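Local coordinates for gram-negative insecticidal protein (PDB 6FBM) that is toxic to insects and, as a member of the MACPF and beta-tripod families, probably acts by forming pores in membranes, at residues Ser205-Leu209 against Val210-Lys214; Glu220-Lys223 against Gln224-Phe228. One frame throughout, in Å; residues are numbered along the deposited sequence.

Overall arrangement
Both contacts are local and belong to successive helices of the MACPF part, joined by one loop. In contact 1, helix 198-209 ends and the chain turns back over its last turn; contact 2 is the first part of helix 220-230, all regular helix. Each is partly buried: Tyr206, Leu209 and Val210 face the interior in contact 1, Gln224 and Val225 in contact 2, while Glu212, Glu220 and Asn226 lie at the surface. Contact 1 relies on apolar packing and a shared carbonyl, contact 2 on repeating helical bonds and a polar side-chain pair. They meet directly where Ser205 packs on Val225 and Phe228, and Ile213 on Met221.

Contact 1: residues Ser205-Leu209 against Val210-Lys214; sequences SYKAL and VGEIK
Val210 packs CG1 against the ring of Tyr206, with CE1 3.6 Å from CG1, an oblique approach at the tight, buried end of this turn. Phe259 of helix 255-269 covers both residues. With its CG opposite the backbone N (chi1 171°), Tyr206 carries its ring along to Val210 and its hydroxyl on to Glu126, which hydrogen-bonds it. In the backbone, Val210 N still makes a helical bond to Tyr206 O, at 3.1 Å. The helix then ends in the manner of a Schellman motif, with Gly211 at positive phi: Gly211 N bonds weakly to Ala208 O, and Glu212 N weakly to Lys207 O at 2.8 Å. A straighter bond reaches the same carbonyl from above its plane: Ile213 N, 3.1 Å from Lys207 O, with an N-H...O angle of 169°. Ile213 folds against Ala208, its CG1 4.0 Å from Ala208 CB and its O 3.4 Å from Ala208 CA in a nearly straight CH...O contact. The outer side is looser: Glu212 OE1 touches the aliphatic part of Lys207, nearest at CG (3.7 Å), but stays 5.1 Å from Lys207 NZ, whose salt bridge goes to Glu203.

Contact 2: residues Glu220-Lys223 against Gln224-Phe228; sequences EMEK and QVNSF
Asn226 N donates to Glu222 O at 2.9 Å, a length matched by the bonds from Val225 N to Met221 O and from Ser227 N to Lys223 O. With Gln224 N bonded to Glu220 O, four successive i to i+4 bonds define regular alpha-helix near the start of helix 220-230. In the chain, this helix and helix 198-209 come between strands 179-187 and 232-239, which pair antiparallel in the central sheet; by analogy with other MACPF proteins they probably belong to a helical cluster that refolds into a membrane-spanning hairpin. Glu222 and Asn226 run side by side in the same direction on one flank, ND2 of Asn226 3.5 Å from CG of Glu222, their end planes 20° apart. The Glu222 carboxylate finds its partners earlier in the chain: OE1 accepts from Gly218 N, and OE2 makes a weak bond with His217 ND1. The inner flank is apolar but lightly packed within the turn, with Met221 CG 4.5 Å from Val225 CG2; Met221 and Val225 lean instead on Met204 and Ser205 of helix 198-209. On a third flank Glu220 and Gln224 bend toward each other, both turning at chi2, which is 60° in Glu220. With CG beside its backbone N, the Gln224 side chain leans back toward the preceding turn, CG 3.3 Å from Glu220 O. Its amide NE2 then donates to Glu220 OE2 at 3.0 Å, reaching it from above the carboxylate plane, 54° out of it.

Contact 1: residues Ser205-Leu209 against Val210-Lys214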
loop_
_atom_site.group_PDB
_atom_site.type_symbol
_atom_site.label_atom_id
_atom_site.label_comp_id
_atom_site.label_asym_id
_atom_site.label_seq_id
_atom_site.Cartn_x
_atom_site.Cartn_y
_atom_site.Cartn_z
ATOM N N SER A 205 -35.694 15.405 6.393
ATOM C CA SER A 205 -35.374 13.984 6.455
ATOM C C SER A 205 -33.966 13.765 5.910
ATOM O O SER A 205 -33.140 13.099 6.560
ATOM C CB SER A 205 -36.390 13.158 5.698
ATOM O OG SER A 205 -36.093 11.783 5.826
ATOM N N TYR A 206 -33.676 14.359 4.747
ATOM C CA TYR A 206 -32.343 14.257 4.163
ATOM C C TYR A 206 -31.307 14.815 5.135
ATOM O O TYR A 206 -30.330 14.154 5.436
ATOM C CB TYR A 206 -32.238 14.972 2.794
ATOM C CG TYR A 206 -30.816 15.030 2.323
ATOM C CD1 TYR A 206 -30.194 13.906 1.784
ATOM C CD2 TYR A 206 -30.055 16.204 2.487
ATOM C CE1 TYR A 206 -28.867 13.964 1.398
ATOM C CE2 TYR A 206 -28.728 16.256 2.099
ATOM C CZ TYR A 206 -28.148 15.142 1.569
ATOM O OH TYR A 206 -26.845 15.205 1.205
ATOM N N LYS A 207 -31.529 16.021 5.633
ATOM C CA LYS A 207 -30.556 16.673 6.531
ATOM C C LYS A 207 -30.305 15.940 7.835
ATOM O O LYS A 207 -29.202 15.982 8.336
ATOM C CB LYS A 207 -30.932 18.125 6.807
ATOM C CG LYS A 207 -30.639 18.995 5.617
ATOM C CD LYS A 207 -30.991 20.450 5.881
ATOM C CE LYS A 207 -30.556 21.309 4.696
ATOM N NZ LYS A 207 -31.217 22.641 4.780
ATOM N N ALA A 208 -31.314 15.283 8.378
ATOM C CA ALA A 208 -31.140 14.464 9.584
ATOM C C ALA A 208 -30.350 13.212 9.270
ATOM O O ALA A 208 -29.539 12.745 10.080
ATOM C CB ALA A 208 -32.482 14.082 10.182
ATOM N N LEU A 209 -30.583 12.678 8.083
ATOM C CA LEU A 209 -29.935 11.461 7.638
ATOM C C LEU A 209 -28.432 11.614 7.548
ATOM O O LEU A 209 -27.687 10.770 8.021
ATOM C CB LEU A 209 -30.503 11.086 6.274
ATOM C CG LEU A 209 -30.334 9.718 5.764
ATOM C CD1 LEU A 209 -30.820 8.658 6.735
ATOM C CD2 LEU A 209 -31.165 9.628 4.486
ATOM N N VAL A 210 -28.004 12.713 6.958
ATOM C CA VAL A 210 -26.606 13.044 6.827
ATOM C C VAL A 210 -26.030 13.819 7.999
ATOM O O VAL A 210 -24.871 14.151 7.999
ATOM C CB VAL A 210 -26.349 13.817 5.490
ATOM C CG1 VAL A 210 -26.917 13.031 4.308
ATOM C CG2 VAL A 210 -26.809 15.237 5.520
ATOM N N GLY A 211 -26.844 14.143 8.978
ATOM C CA GLY A 211 -26.366 14.770 10.209
ATOM C C GLY A 211 -26.190 16.265 10.142
ATOM O O GLY A 211 -25.620 16.846 11.059
ATOM N N GLU A 212 -26.679 16.917 9.090
ATOM C CA GLU A 212 -26.658 18.380 9.073
ATOM C C GLU A 212 -27.617 18.977 10.105
ATOM O O GLU A 212 -27.365 20.079 10.633
ATOM C CB GLU A 212 -26.931 18.926 7.683
ATOM C CG GLU A 212 -25.747 18.745 6.735
ATOM C CD GLU A 212 -26.118 18.919 5.286
ATOM O OE1 GLU A 212 -27.067 19.713 5.013
ATOM O OE2 GLU A 212 -25.429 18.296 4.434
ATOM N N ILE A 213 -28.691 18.247 10.412
ATOM C CA ILE A 213 -29.466 18.518 11.618
ATOM C C ILE A 213 -29.511 17.258 12.467
ATOM O O ILE A 213 -29.347 16.156 11.973
ATOM C CB ILE A 213 -30.876 19.056 11.313
ATOM C CG1 ILE A 213 -31.741 18.008 10.592
ATOM C CG2 ILE A 213 -30.790 20.323 10.474
ATOM C CD1 ILE A 213 -33.122 18.503 10.272
ATOM N N LYS A 214 -29.716 17.457 13.764
ATOM C CA LYS A 214 -30.223 16.382 14.621
ATOM C C LYS A 214 -31.648 16.747 14.953
ATOM O O LYS A 214 -31.935 17.906 15.224
ATOM C CB LYS A 214 -29.399 16.170 15.898
ATOM C CG LYS A 214 -29.790 14.894 16.675
ATOM C CD LYS A 214 -30.507 15.154 18.012
ATOM C CE LYS A 214 -29.574 15.323 19.190
ATOM N NZ LYS A 214 -30.317 15.539 20.471
#

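Contact 2: residues Glu220-Lys223 against Gln224-Phe228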
loop_
_atom_site.group_PDB
_atom_site.type_symbol
_atom_site.label_atom_id
_atom_site.label_comp_id
_atom_site.label_asym_id
_atom_site.label_seq_id
_atom_site.Cartn_x
_atom_site.Cartn_y
_atom_site.Cartn_z
ATOM N N GLU A 220 -42.105 17.504 16.963
ATOM C CA GLU A 220 -43.014 17.593 15.840
ATOM C C GLU A 220 -42.276 17.226 14.552
ATOM O O GLU A 220 -42.801 16.479 13.735
ATOM C CB GLU A 220 -43.624 19.005 15.762
ATOM C CG GLU A 220 -44.603 19.263 14.618
ATOM C CD GLU A 220 -45.841 18.370 14.629
ATOM O OE1 GLU A 220 -46.076 17.542 15.549
ATOM O OE2 GLU A 220 -46.625 18.513 13.665
ATOM N N MET A 221 -41.047 17.720 14.391
ATOM C CA MET A 221 -40.266 17.411 13.200
ATOM C C MET A 221 -40.013 15.908 13.082
ATOM O O MET A 221 -40.083 15.375 11.982
ATOM C CB MET A 221 -38.958 18.186 13.172
ATOM C CG MET A 221 -38.279 18.211 11.805
ATOM S SD MET A 221 -36.952 19.455 11.722
ATOM C CE MET A 221 -35.921 18.912 13.093
ATOM N N GLU A 222 -39.744 15.222 14.203
ATOM C CA GLU A 222 -39.547 13.768 14.172
ATOM C C GLU A 222 -40.799 13.051 13.665
ATOM O O GLU A 222 -40.702 12.111 12.876
ATOM C CB GLU A 222 -39.169 13.193 15.552
ATOM C CG GLU A 222 -38.975 11.665 15.551
ATOM C CD GLU A 222 -38.566 11.146 16.920
ATOM O OE1 GLU A 222 -39.344 11.273 17.895
ATOM O OE2 GLU A 222 -37.457 10.570 17.030
ATOM N N LYS A 223 -41.956 13.475 14.156
ATOM C CA LYS A 223 -43.192 12.874 13.732
ATOM C C LYS A 223 -43.339 13.045 12.211
ATOM O O LYS A 223 -43.560 12.067 11.500
ATOM C CB LYS A 223 -44.386 13.472 14.507
ATOM C CG LYS A 223 -45.702 12.814 14.143
ATOM C CD LYS A 223 -46.847 13.847 14.142
ATOM C CE LYS A 223 -48.101 13.231 13.562
ATOM N NZ LYS A 223 -49.050 14.278 13.049
ATOM N N GLN A 224 -43.159 14.278 11.739
ATOM C CA GLN A 224 -43.292 14.635 10.326
ATOM C C GLN A 224 -42.349 13.842 9.429
ATOM O O GLN A 224 -42.757 13.376 8.369
ATOM C CB GLN A 224 -43.046 16.154 10.107
ATOM C CG GLN A 224 -44.078 17.116 10.723
ATOM C CD GLN A 224 -45.511 16.919 10.208
ATOM O OE1 GLN A 224 -45.725 16.673 9.027
ATOM N NE2 GLN A 224 -46.501 17.027 11.113
ATOM N N VAL A 225 -41.104 13.677 9.864
ATOM C CA VAL A 225 -40.088 12.946 9.092
ATOM C C VAL A 225 -40.368 11.435 9.113
ATOM O O VAL A 225 -40.228 10.777 8.079
ATOM C CB VAL A 225 -38.633 13.294 9.563
ATOM C CG1 VAL A 225 -37.610 12.252 9.131
ATOM C CG2 VAL A 225 -38.240 14.672 9.047
ATOM N N ASN A 226 -40.749 10.901 10.274
ATOM C CA ASN A 226 -41.123 9.479 10.387
ATOM C C ASN A 226 -42.277 9.128 9.456
ATOM O O ASN A 226 -42.278 8.094 8.800
ATOM C CB ASN A 226 -41.510 9.097 11.826
ATOM C CG ASN A 226 -40.303 8.899 12.738
ATOM O OD1 ASN A 226 -39.171 8.707 12.277
ATOM N ND2 ASN A 226 -40.545 8.900 14.038
ATOM N N SER A 227 -43.249 10.025 9.414
ATOM C CA SER A 227 -44.403 9.899 8.538
ATOM C C SER A 227 -43.996 9.879 7.052
ATOM O O SER A 227 -44.472 9.061 6.264
ATOM C CB SER A 227 -45.355 11.055 8.807
ATOM O OG SER A 227 -46.612 10.785 8.251
ATOM N N PHE A 228 -43.102 10.795 6.693
ATOM C CA PHE A 228 -42.529 10.876 5.337
ATOM C C PHE A 228 -41.846 9.572 4.940
ATOM O O PHE A 228 -42.144 8.980 3.905
ATOM C CB PHE A 228 -41.570 12.086 5.248
ATOM C CG PHE A 228 -40.726 12.132 4.015
ATOM C CD1 PHE A 228 -41.229 12.604 2.816
ATOM C CD2 PHE A 228 -39.398 11.725 4.059
ATOM C CE1 PHE A 228 -40.415 12.652 1.675
ATOM C CE2 PHE A 228 -38.587 11.777 2.940
ATOM C CZ PHE A 228 -39.097 12.233 1.745
#